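Long-range contacts in TCP pilus virulence regulatory protein (Vibrio cholerae serotype O1, PDB 5SUW), which probably activates virulence genes, among them those of the toxin-coregulated pilus, as an AraC-family transcription regulator whose fold holds a small carboxylic acid: residues F22-I27 with N64-F69; D29-W34 with V83-D88; L228-E233 with S264-M269. All blocks are in the same frame, centred on the assembly; numbering follows the deposited sequence.

Contact 1 of 3, residues F22-I27 with N64-F69. With 70G (3-[(1R)-8-methyl-1,2,3,4-tetrahydronaphthalen-1-yl]propanoic acid), chain B.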
loop_
_atom_site.group_PDB
_atom_site.type_symbol
_atom_site.label_atom_id
_atom_site.label_comp_id
_atom_site.label_asym_id
_atom_site.label_seq_id
_atom_site.Cartn_x
_atom_site.Cartn_y
_atom_site.Cartn_z
ATOM N N PHE A 22 3.050 -8.512 8.354
ATOM C CA PHE A 22 3.308 -8.354 6.932
ATOM C C PHE A 22 4.803 -8.369 6.666
ATOM O O PHE A 22 5.569 -7.649 7.315
ATOM C CB PHE A 22 2.676 -7.071 6.416
ATOM C CG PHE A 22 1.237 -6.937 6.807
ATOM C CD1 PHE A 22 0.271 -7.797 6.260
ATOM C CD2 PHE A 22 0.844 -5.981 7.749
ATOM C CE1 PHE A 22 -1.076 -7.698 6.627
ATOM C CE2 PHE A 22 -0.507 -5.868 8.126
ATOM C CZ PHE A 22 -1.470 -6.732 7.571
ATOM N N ASN A 23 5.217 -9.207 5.724
ATOM C CA ASN A 23 6.626 -9.339 5.389
ATOM C C ASN A 23 6.763 -9.309 3.877
ATOM O O ASN A 23 6.100 -10.079 3.175
ATOM C CB ASN A 23 7.214 -10.619 5.979
ATOM C CG ASN A 23 8.687 -10.770 5.669
ATOM O OD1 ASN A 23 9.139 -11.830 5.252
ATOM N ND2 ASN A 23 9.436 -9.692 5.831
ATOM N N ASN A 24 7.599 -8.397 3.383
ATOM C CA ASN A 24 7.784 -8.201 1.949
ATOM C C ASN A 24 6.445 -7.947 1.276
ATOM O O ASN A 24 6.156 -8.444 0.181
ATOM C CB ASN A 24 8.525 -9.377 1.314
ATOM C CG ASN A 24 9.983 -9.456 1.764
ATOM O OD1 ASN A 24 10.522 -8.514 2.355
ATOM N ND2 ASN A 24 10.627 -10.582 1.480
ATOM N N LEU A 25 5.610 -7.175 1.961
ATOM C CA LEU A 25 4.371 -6.694 1.378
ATOM C C LEU A 25 4.693 -5.549 0.435
ATOM O O LEU A 25 5.190 -4.501 0.869
ATOM C CB LEU A 25 3.411 -6.242 2.470
ATOM C CG LEU A 25 2.079 -5.681 2.004
ATOM C CD1 LEU A 25 1.301 -6.724 1.235
ATOM C CD2 LEU A 25 1.312 -5.225 3.223
ATOM N N TYR A 26 4.435 -5.758 -0.851
ATOM C CA TYR A 26 4.611 -4.724 -1.859
ATOM C C TYR A 26 3.358 -3.854 -1.950
ATOM O O TYR A 26 2.237 -4.367 -2.036
ATOM C CB TYR A 26 4.925 -5.353 -3.216
ATOM C CG TYR A 26 4.832 -4.375 -4.358
ATOM C CD1 TYR A 26 5.886 -3.512 -4.656
ATOM C CD2 TYR A 26 3.677 -4.319 -5.152
ATOM C CE1 TYR A 26 5.795 -2.611 -5.725
ATOM C CE2 TYR A 26 3.578 -3.438 -6.209
ATOM C CZ TYR A 26 4.633 -2.579 -6.493
ATOM O OH TYR A 26 4.502 -1.695 -7.546
ATOM N N ILE A 27 3.557 -2.543 -1.963
ATOM C CA ILE A 27 2.473 -1.571 -1.974
ATOM C C ILE A 27 2.239 -1.190 -3.435
ATOM O O ILE A 27 3.020 -0.452 -4.042
ATOM C CB ILE A 27 2.816 -0.370 -1.092
ATOM C CG1 ILE A 27 3.103 -0.869 0.316
ATOM C CG2 ILE A 27 1.682 0.664 -1.072
ATOM C CD1 ILE A 27 1.947 -1.646 0.896
ATOM N N ASN A 64 5.050 1.536 -4.060
ATOM C CA ASN A 64 6.255 0.844 -4.483
ATOM C C ASN A 64 7.213 0.600 -3.332
ATOM O O ASN A 64 8.374 0.275 -3.578
ATOM C CB ASN A 64 6.984 1.588 -5.605
ATOM C CG ASN A 64 6.138 1.687 -6.856
ATOM O OD1 ASN A 64 5.489 0.713 -7.240
ATOM N ND2 ASN A 64 6.115 2.865 -7.484
ATOM N N SER A 65 6.768 0.746 -2.087
ATOM C CA SER A 65 7.592 0.327 -0.973
ATOM C C SER A 65 7.392 -1.168 -0.699
ATOM O O SER A 65 6.461 -1.812 -1.195
ATOM C CB SER A 65 7.279 1.159 0.275
ATOM O OG SER A 65 5.929 1.004 0.670
ATOM N N ILE A 66 8.310 -1.722 0.086
ATOM C CA ILE A 66 8.266 -3.111 0.517
ATOM C C ILE A 66 8.172 -3.079 2.036
ATOM O O ILE A 66 9.149 -2.737 2.715
ATOM C CB ILE A 66 9.499 -3.902 0.054
ATOM C CG1 ILE A 66 9.646 -3.839 -1.473
ATOM C CG2 ILE A 66 9.409 -5.319 0.546
ATOM C CD1 ILE A 66 8.453 -4.409 -2.234
ATOM N N GLN A 67 7.009 -3.434 2.571
ATOM C CA GLN A 67 6.688 -3.187 3.971
ATOM C C GLN A 67 6.945 -4.424 4.824
ATOM O O GLN A 67 6.666 -5.556 4.412
ATOM C CB GLN A 67 5.230 -2.742 4.128
ATOM C CG GLN A 67 4.922 -1.406 3.475
ATOM C CD GLN A 67 5.507 -0.220 4.220
ATOM O OE1 GLN A 67 5.873 -0.321 5.395
ATOM N NE2 GLN A 67 5.597 0.917 3.536
ATOM N N ARG A 68 7.482 -4.191 6.022
ATOM C CA ARG A 68 7.683 -5.238 7.016
ATOM C C ARG A 68 7.241 -4.644 8.347
ATOM O O ARG A 68 7.983 -3.891 8.980
ATOM C CB ARG A 68 9.135 -5.712 7.056
ATOM C CG ARG A 68 9.700 -6.068 5.674
ATOM C CD ARG A 68 11.212 -6.337 5.732
ATOM N NE ARG A 68 11.737 -6.749 4.430
ATOM C CZ ARG A 68 12.208 -5.918 3.503
ATOM N NH1 ARG A 68 12.238 -4.606 3.719
ATOM N NH2 ARG A 68 12.654 -6.406 2.351
ATOM N N PHE A 69 6.023 -4.954 8.755
ATOM C CA PHE A 69 5.552 -4.438 10.025
ATOM C C PHE A 69 4.460 -5.347 10.558
ATOM O O PHE A 69 3.907 -6.185 9.837
ATOM C CB PHE A 69 5.057 -2.987 9.904
ATOM C CG PHE A 69 3.798 -2.828 9.108
ATOM C CD1 PHE A 69 3.849 -2.630 7.740
ATOM C CD2 PHE A 69 2.559 -2.854 9.733
ATOM C CE1 PHE A 69 2.687 -2.477 7.010
ATOM C CE2 PHE A 69 1.403 -2.697 9.013
ATOM C CZ PHE A 69 1.463 -2.513 7.645
HETATM C C10 70G B . -4.385 -5.438 2.406
HETATM C C11 70G B . -4.207 -4.738 1.051
HETATM C C14 70G B . -3.808 -3.399 8.034
HETATM C C15 70G B . -4.648 -4.299 8.598
HETATM C C01 70G B . -5.121 -6.954 5.817
HETATM C C02 70G B . -4.635 -5.666 6.567
HETATM C C03 70G B . -3.762 -4.733 5.988
HETATM C C04 70G B . -3.344 -3.600 6.726
HETATM C C05 70G B . -2.386 -2.526 6.155
HETATM C C06 70G B . -1.898 -2.757 4.720
HETATM C C07 70G B . -1.958 -4.273 4.298
HETATM C C08 70G B . -3.249 -4.953 4.569
HETATM C C09 70G B . -4.233 -4.457 3.560
HETATM O O12 70G B . -3.377 -5.229 0.164
HETATM O O13 70G B . -4.799 -3.742 0.797
HETATM C C16 70G B . -5.084 -5.460 7.860
HETATM O O HOH W 1 11.985 -9.970 4.927
#
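Phe22 pairs with Phe69, and Leu25 with Gln67, as antiparallel hydrogen-bonded partners at the edge of a four-stranded sheet in the cupin-like N-terminal domain. Between these pairs the register slips by one: Asn24 and Leu25 both face Gln67, a G1 beta bulge. Beyond it, Ile27 O takes a bond from Asn64 N and Ile27 N gives one to Ser65 O. The Phe22, Leu25, Gln67 and Phe69 side chains share one face of the ladder. Phe69 CG sits between its backbone N and carbonyl carbon (chi1 69°), a rotamer that lays one ring face under Phe22 CD2, 3.5 Å from Phe69 CZ; the two ring planes stand 57° apart. Phe22 CZ comes 3.4 Å from ligand C03 and Leu25 CD2 3.6 Å from ligand C07, so the sheet face with Phe22 and Leu25 forms a wall of the ligand pocket. Alongside, the bent Gln67 chain sets CG 3.7 Å from Ile27 CG1, while NE2 turns back to donate a hydrogen bond to Ser65 OG, which is also hydrogen-bonded to Lys62 O. On the other face lie Tyr26 and Ile66, with Ile66 CD1 at the edge of the Tyr26 ring, 3.6 Å from Tyr26 CD1. At the bulge Asn24 OD1 lies 3.0 Å from Arg68 NE, its amide nearly perpendicular to the guanidinium, whose bonds to Asn46 and to Arg209 O lead to other parts of the chain. Water 1 accepts from Asn23 ND2 and, at longer range, from Arg68 NE. With CG anti to the backbone N (chi1 168°), the Tyr26 ring lies beside the Asn64 side chain and points the same way. There Tyr26 OH donates to Asn64 OD1 at 2.6 Å, nearly in line with the C=O bond, and that oxygen is also hydrogen-bonded to Ser175 OG.

Contact 2 of 3, residues D29-W34 with V83-D88. With 70G (3-[(1R)-8-methyl-1,2,3,4-tetrahydronaphthalen-1-yl]propanoic acid), chain B.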
loop_
_atom_site.group_PDB
_atom_site.type_symbol
_atom_site.label_atom_id
_atom_site.label_comp_id
_atom_site.label_asym_id
_atom_site.label_seq_id
_atom_site.Cartn_x
_atom_site.Cartn_y
_atom_site.Cartn_z
ATOM N N ASP A 29 -0.246 0.492 -4.799
ATOM C CA ASP A 29 -0.830 1.816 -4.959
ATOM C C ASP A 29 -0.873 2.467 -3.586
ATOM O O ASP A 29 -0.867 1.773 -2.569
ATOM C CB ASP A 29 -2.235 1.743 -5.568
ATOM C CG ASP A 29 -2.209 1.517 -7.070
ATOM O OD1 ASP A 29 -1.904 2.478 -7.819
ATOM O OD2 ASP A 29 -2.499 0.380 -7.501
ATOM N N TYR A 30 -0.908 3.803 -3.555
ATOM C CA TYR A 30 -0.918 4.510 -2.274
ATOM C C TYR A 30 -2.040 3.988 -1.390
ATOM O O TYR A 30 -3.172 3.794 -1.845
ATOM C CB TYR A 30 -1.058 6.022 -2.481
ATOM C CG TYR A 30 0.160 6.604 -3.154
ATOM C CD1 TYR A 30 1.292 6.932 -2.413
ATOM C CD2 TYR A 30 0.204 6.765 -4.538
ATOM C CE1 TYR A 30 2.426 7.440 -3.020
ATOM C CE2 TYR A 30 1.336 7.280 -5.159
ATOM C CZ TYR A 30 2.448 7.608 -4.391
ATOM O OH TYR A 30 3.577 8.119 -4.991
ATOM N N LYS A 31 -1.696 3.707 -0.141
ATOM C CA LYS A 31 -2.625 3.149 0.824
ATOM C C LYS A 31 -2.545 3.936 2.117
ATOM O O LYS A 31 -1.475 4.421 2.495
ATOM C CB LYS A 31 -2.314 1.676 1.110
ATOM C CG LYS A 31 -2.505 0.819 -0.098
ATOM C CD LYS A 31 -2.490 -0.653 0.201
ATOM C CE LYS A 31 -2.740 -1.398 -1.087
ATOM N NZ LYS A 31 -3.182 -2.761 -0.771
ATOM N N MET A 32 -3.681 4.048 2.804
ATOM C CA MET A 32 -3.678 4.578 4.161
ATOM C C MET A 32 -4.603 3.749 5.033
ATOM O O MET A 32 -5.569 3.155 4.545
ATOM C CB MET A 32 -4.063 6.061 4.217
ATOM C CG MET A 32 -5.271 6.484 3.460
ATOM S SD MET A 32 -5.186 8.280 3.228
ATOM C CE MET A 32 -3.745 8.331 2.182
ATOM N N PHE A 33 -4.272 3.672 6.325
ATOM C CA PHE A 33 -5.124 2.917 7.232
ATOM C C PHE A 33 -5.138 3.547 8.619
ATOM O O PHE A 33 -4.229 4.281 9.014
ATOM C CB PHE A 33 -4.730 1.428 7.293
ATOM C CG PHE A 33 -3.381 1.134 7.922
ATOM C CD1 PHE A 33 -2.245 1.001 7.135
ATOM C CD2 PHE A 33 -3.270 0.897 9.282
ATOM C CE1 PHE A 33 -1.009 0.680 7.700
ATOM C CE2 PHE A 33 -2.043 0.581 9.854
ATOM C CZ PHE A 33 -0.915 0.461 9.057
ATOM N N TRP A 34 -6.219 3.269 9.336
ATOM C CA TRP A 34 -6.371 3.696 10.715
ATOM C C TRP A 34 -7.310 2.722 11.403
ATOM O O TRP A 34 -8.116 2.034 10.756
ATOM C CB TRP A 34 -6.910 5.127 10.817
ATOM C CG TRP A 34 -8.291 5.244 10.292
ATOM C CD1 TRP A 34 -9.448 5.237 11.017
ATOM C CD2 TRP A 34 -8.678 5.346 8.916
ATOM N NE1 TRP A 34 -10.535 5.340 10.175
ATOM C CE2 TRP A 34 -10.088 5.409 8.881
ATOM C CE3 TRP A 34 -7.967 5.410 7.710
ATOM C CZ2 TRP A 34 -10.800 5.536 7.694
ATOM C CZ3 TRP A 34 -8.665 5.539 6.539
ATOM C CH2 TRP A 34 -10.075 5.595 6.535
ATOM N N VAL A 83 -8.824 0.370 5.569
ATOM C CA VAL A 83 -7.748 0.552 4.600
ATOM C C VAL A 83 -8.318 1.172 3.334
ATOM O O VAL A 83 -9.334 0.703 2.806
ATOM C CB VAL A 83 -7.053 -0.778 4.264
ATOM C CG1 VAL A 83 -5.833 -0.518 3.339
ATOM C CG2 VAL A 83 -6.657 -1.511 5.548
ATOM N N ILE A 84 -7.650 2.209 2.839
ATOM C CA ILE A 84 -7.996 2.842 1.575
ATOM C C ILE A 84 -6.832 2.653 0.617
ATOM O O ILE A 84 -5.685 2.970 0.950
ATOM C CB ILE A 84 -8.315 4.336 1.747
ATOM C CG1 ILE A 84 -9.506 4.510 2.675
ATOM C CG2 ILE A 84 -8.581 4.984 0.390
ATOM C CD1 ILE A 84 -9.820 5.981 2.973
ATOM N N THR A 85 -7.123 2.124 -0.559
ATOM C CA THR A 85 -6.159 2.062 -1.640
ATOM C C THR A 85 -6.584 3.074 -2.686
ATOM O O THR A 85 -7.740 3.069 -3.120
ATOM C CB THR A 85 -6.081 0.656 -2.226
ATOM O OG1 THR A 85 -5.778 -0.272 -1.173
ATOM C CG2 THR A 85 -4.987 0.599 -3.296
ATOM N N ILE A 86 -5.669 3.969 -3.049
ATOM C CA ILE A 86 -5.980 5.112 -3.899
ATOM C C ILE A 86 -5.463 4.822 -5.298
ATOM O O ILE A 86 -4.285 4.479 -5.471
ATOM C CB ILE A 86 -5.364 6.404 -3.335
ATOM C CG1 ILE A 86 -5.791 6.590 -1.884
ATOM C CG2 ILE A 86 -5.793 7.607 -4.157
ATOM C CD1 ILE A 86 -5.158 7.809 -1.229
ATOM N N SER A 87 -6.339 4.946 -6.295
ATOM C CA SER A 87 -5.973 4.555 -7.653
ATOM C C SER A 87 -5.000 5.559 -8.262
ATOM O O SER A 87 -5.005 6.751 -7.923
ATOM C CB SER A 87 -7.216 4.438 -8.538
ATOM O OG SER A 87 -7.731 5.720 -8.864
ATOM N N ASP A 88 -4.149 5.065 -9.166
ATOM C CA ASP A 88 -3.154 5.947 -9.766
ATOM C C ASP A 88 -3.818 7.055 -10.568
ATOM O O ASP A 88 -3.302 8.177 -10.619
ATOM C CB ASP A 88 -2.178 5.161 -10.643
ATOM C CG ASP A 88 -0.831 5.862 -10.776
ATOM O OD1 ASP A 88 -0.392 6.103 -11.924
ATOM O OD2 ASP A 88 -0.221 6.185 -9.726
HETATM C C10 70G B . -4.385 -5.438 2.406
HETATM C C11 70G B . -4.207 -4.738 1.051
HETATM C C14 70G B . -3.808 -3.399 8.034
HETATM C C15 70G B . -4.648 -4.299 8.598
HETATM C C01 70G B . -5.121 -6.954 5.817
HETATM C C02 70G B . -4.635 -5.666 6.567
HETATM C C03 70G B . -3.762 -4.733 5.988
HETATM C C04 70G B . -3.344 -3.600 6.726
HETATM C C05 70G B . -2.386 -2.526 6.155
HETATM C C06 70G B . -1.898 -2.757 4.720
HETATM C C07 70G B . -1.958 -4.273 4.298
HETATM C C08 70G B . -3.249 -4.953 4.569
HETATM C C09 70G B . -4.233 -4.457 3.560
HETATM O O12 70G B . -3.377 -5.229 0.164
HETATM O O13 70G B . -4.799 -3.742 0.797
HETATM C C16 70G B . -5.084 -5.460 7.860
HETATM O O HOH W 2 -1.720 4.955 -6.205
#
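Met32 and Ile84 form the hydrogen-bonded pair of this antiparallel ladder, each backbone N bonding the other's O at 2.9 Å, and Ile86 N adds a straight bond to Tyr30 O. The flanking pairs, Lys31 with Thr85 and Phe33 with Val83, are non-hydrogen-bonded; the backbones there meet in CA-H...O contacts, such as Lys31 CA to Ile84 O. Apolar contacts fill one face: Ile84 CD1 lies in the plane of the Trp34 ring, 3.6 Å from CH2 at its edge. Met32, bent at chi3 (65°), swings CE to within 3.7 Å of Ile86 CD1. Helices 121-131 and 141-159 pack over this side. The two strands are neighbours in the five-stranded sheet of the cupin-like domain, and their other face lines the ligand pocket, where Phe33 lays a ring face against ligand atom C05 and Val83 CG2 packs 3.9 Å from Phe33 CB. Polar side chains meet at Lys31 and Asp29. The extended Lys31 chain runs alongside Thr85, CE 3.2 Å from OG1, and carries NZ to the ligand carboxylate, although its exact position there is doubtful. Near Asp29, before strand 31-35, water 2 bridges the two segments, donating to Asp29 OD1 and Ile86 O and accepting from Tyr30 N. Asp29 OD1 is 4.5 Å from Asp88 OD2, a like-charge approach probably eased by the salt bridges of Asp88 to Lys63 and Arg92.

Contact 3 of 3, residues L228-E233 with S264-M269; sequences LMKTGE and SEYLFM. With 70G (3-[(1R)-8-methyl-1,2,3,4-tetrahydronaphthalen-1-yl]propanoic acid), chain B.
Met229 CG lies anti to its carbonyl carbon (chi1 -69°) and Tyr266 CG anti to its backbone N (chi1 178°), which brings sulfur and ring together between the two helices. The Met229 SD atom comes to the ring edge, near its plane, 3.8 Å from Tyr266 CD2, in a Met-aromatic contact made by the rim and not by the face. Leu267 reaches in beside it: CD1 packs 3.6 Å from Met229 CB and 3.4 Å from Glu233 O, to which the chain is led by a Schellman turn at Gly232. Both segments fall in the AraC-family helix-turn-helix region, and Phe251 and Phe255 of helix 248-259 and Ile239 of helix 236-242 add to the apolar surroundings of Met229. Lys230 stretches its chain across Tyr266, CE 3.7 Å from OH. That hydroxyl is hydrogen-bonded to Tyr12 OH of strand 7-14 in the cupin-like domain, while Lys230 NZ bonds Gln8 OE1 of that strand as well as the ligand carboxylate O13, 2.8 Å away.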
loop_
_atom_site.group_PDB
_atom_site.type_symbol
_atom_site.label_atom_id
_atom_site.label_comp_id
_atom_site.label_asym_id
_atom_site.label_seq_id
_atom_site.Cartn_x
_atom_site.Cartn_y
_atom_site.Cartn_z
ATOM N N LEU A 228 -6.894 -8.906 -7.192
ATOM C CA LEU A 228 -7.937 -9.704 -7.839
ATOM C C LEU A 228 -8.936 -10.243 -6.828
ATOM O O LEU A 228 -10.129 -10.357 -7.134
ATOM C CB LEU A 228 -7.357 -10.870 -8.631
ATOM C CG LEU A 228 -6.419 -10.602 -9.787
ATOM C CD1 LEU A 228 -5.311 -11.629 -9.751
ATOM C CD2 LEU A 228 -7.199 -10.687 -11.072
ATOM N N MET A 229 -8.477 -10.610 -5.632
ATOM C CA MET A 229 -9.434 -11.119 -4.657
ATOM C C MET A 229 -10.470 -10.058 -4.306
ATOM O O MET A 229 -11.650 -10.377 -4.135
ATOM C CB MET A 229 -8.715 -11.623 -3.413
ATOM C CG MET A 229 -7.900 -12.876 -3.665
ATOM S SD MET A 229 -6.989 -13.408 -2.209
ATOM C CE MET A 229 -5.519 -14.130 -2.939
ATOM N N LYS A 230 -10.056 -8.781 -4.252
ATOM C CA LYS A 230 -10.991 -7.718 -3.882
ATOM C C LYS A 230 -12.088 -7.527 -4.921
ATOM O O LYS A 230 -13.178 -7.060 -4.583
ATOM C CB LYS A 230 -10.245 -6.403 -3.648
ATOM C CG LYS A 230 -9.233 -6.468 -2.504
ATOM C CD LYS A 230 -8.268 -5.302 -2.560
ATOM C CE LYS A 230 -7.676 -4.973 -1.185
ATOM N NZ LYS A 230 -6.687 -3.842 -1.298
ATOM N N THR A 231 -11.844 -7.898 -6.180
ATOM C CA THR A 231 -12.897 -7.765 -7.184
ATOM C C THR A 231 -14.052 -8.726 -6.963
ATOM O O THR A 231 -15.054 -8.640 -7.687
ATOM C CB THR A 231 -12.343 -7.992 -8.591
ATOM O OG1 THR A 231 -12.149 -9.398 -8.800
ATOM C CG2 THR A 231 -11.013 -7.251 -8.773
ATOM N N GLY A 232 -13.949 -9.628 -5.990
ATOM C CA GLY A 232 -14.962 -10.636 -5.797
ATOM C C GLY A 232 -14.721 -11.902 -6.581
ATOM O O GLY A 232 -15.574 -12.796 -6.557
ATOM N N GLU A 233 -13.603 -11.991 -7.299
ATOM C CA GLU A 233 -13.151 -13.267 -7.834
ATOM C C GLU A 233 -12.717 -14.158 -6.675
ATOM O O GLU A 233 -11.945 -13.736 -5.807
ATOM C CB GLU A 233 -12.008 -13.061 -8.831
ATOM C CG GLU A 233 -11.973 -14.095 -9.940
ATOM C CD GLU A 233 -11.797 -15.494 -9.401
ATOM O OE1 GLU A 233 -10.949 -15.678 -8.511
ATOM O OE2 GLU A 233 -12.520 -16.406 -9.837
ATOM N N SER A 264 -7.190 -18.416 1.184
ATOM C CA SER A 264 -8.633 -18.551 1.345
ATOM C C SER A 264 -9.101 -17.880 2.629
ATOM O O SER A 264 -10.216 -17.351 2.680
ATOM C CB SER A 264 -9.040 -20.029 1.309
ATOM O OG SER A 264 -8.763 -20.675 2.541
ATOM N N GLU A 265 -8.262 -17.859 3.665
ATOM C CA GLU A 265 -8.612 -17.090 4.852
ATOM C C GLU A 265 -8.723 -15.610 4.517
ATOM O O GLU A 265 -9.664 -14.940 4.947
ATOM C CB GLU A 265 -7.589 -17.330 5.961
ATOM C CG GLU A 265 -7.693 -18.726 6.581
ATOM C CD GLU A 265 -6.452 -19.130 7.366
ATOM O OE1 GLU A 265 -5.417 -18.430 7.275
ATOM O OE2 GLU A 265 -6.518 -20.153 8.079
ATOM N N TYR A 266 -7.787 -15.083 3.724
ATOM C CA TYR A 266 -7.871 -13.669 3.374
ATOM C C TYR A 266 -9.077 -13.392 2.490
ATOM O O TYR A 266 -9.783 -12.392 2.679
ATOM C CB TYR A 266 -6.597 -13.187 2.681
ATOM C CG TYR A 266 -6.707 -11.742 2.268
ATOM C CD1 TYR A 266 -6.472 -10.726 3.186
ATOM C CD2 TYR A 266 -7.059 -11.388 0.973
ATOM C CE1 TYR A 266 -6.585 -9.398 2.833
ATOM C CE2 TYR A 266 -7.170 -10.058 0.607
ATOM C CZ TYR A 266 -6.933 -9.068 1.547
ATOM O OH TYR A 266 -7.044 -7.740 1.209
ATOM N N LEU A 267 -9.315 -14.257 1.504
ATOM C CA LEU A 267 -10.433 -14.046 0.595
ATOM C C LEU A 267 -11.747 -13.932 1.357
ATOM O O LEU A 267 -12.652 -13.207 0.928
ATOM C CB LEU A 267 -10.482 -15.186 -0.425
ATOM C CG LEU A 267 -11.523 -15.163 -1.542
ATOM C CD1 LEU A 267 -11.308 -13.989 -2.486
ATOM C CD2 LEU A 267 -11.472 -16.479 -2.293
ATOM N N PHE A 268 -11.849 -14.609 2.504
ATOM C CA PHE A 268 -13.039 -14.538 3.342
ATOM C C PHE A 268 -13.070 -13.281 4.205
ATOM O O PHE A 268 -14.155 -12.769 4.491
ATOM C CB PHE A 268 -13.119 -15.789 4.221
ATOM C CG PHE A 268 -14.237 -15.762 5.225
ATOM C CD1 PHE A 268 -15.526 -16.117 4.855
ATOM C CD2 PHE A 268 -13.995 -15.404 6.545
ATOM C CE1 PHE A 268 -16.559 -16.102 5.779
ATOM C CE2 PHE A 268 -15.020 -15.386 7.477
ATOM C CZ PHE A 268 -16.305 -15.736 7.094
ATOM N N MET A 269 -11.911 -12.779 4.645
ATOM C CA MET A 269 -11.898 -11.504 5.365
ATOM C C MET A 269 -12.468 -10.379 4.510
ATOM O O MET A 269 -13.036 -9.423 5.046
ATOM C CB MET A 269 -10.478 -11.147 5.828
ATOM C CG MET A 269 -9.970 -11.989 6.980
ATOM S SD MET A 269 -8.167 -12.012 7.139
ATOM C CE MET A 269 -7.732 -10.282 6.942
HETATM C C10 70G B . -4.385 -5.438 2.406
HETATM C C11 70G B . -4.207 -4.738 1.051
HETATM C C14 70G B . -3.808 -3.399 8.034
HETATM C C15 70G B . -4.648 -4.299 8.598
HETATM C C01 70G B . -5.121 -6.954 5.817
HETATM C C02 70G B . -4.635 -5.666 6.567
HETATM C C03 70G B . -3.762 -4.733 5.988
HETATM C C04 70G B . -3.344 -3.600 6.726
HETATM C C05 70G B . -2.386 -2.526 6.155
HETATM C C06 70G B . -1.898 -2.757 4.720
HETATM C C07 70G B . -1.958 -4.273 4.298
HETATM C C08 70G B . -3.249 -4.953 4.569
HETATM C C09 70G B . -4.233 -4.457 3.560
HETATM O O12 70G B . -3.377 -5.229 0.164
HETATM O O13 70G B . -4.799 -3.742 0.797
HETATM C C16 70G B . -5.084 -5.460 7.860
#

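Contacts 1 and 2 interlock along the chain: the segments come in the order 22-27, 29-34, 64-69, 83-88, and so alternate between the contacts while pairing in two different sheets of the cupin-like domain. Their centres are 14 Å apart, and Phe69 CE2 of contact 1 packs on Phe33 CZ of contact 2. Contact 3 follows both in sequence, in the helix-turn-helix region, with its centre about 19 Å from that of contact 1 and 17 Å from that of contact 2. All three touch the ligand: the sheets flank its ring system, and Lys230, and Lys31 with a less certain NZ position, approach its carboxylate. The bound acid thus joins the two regions, consistent with a regulatory pocket.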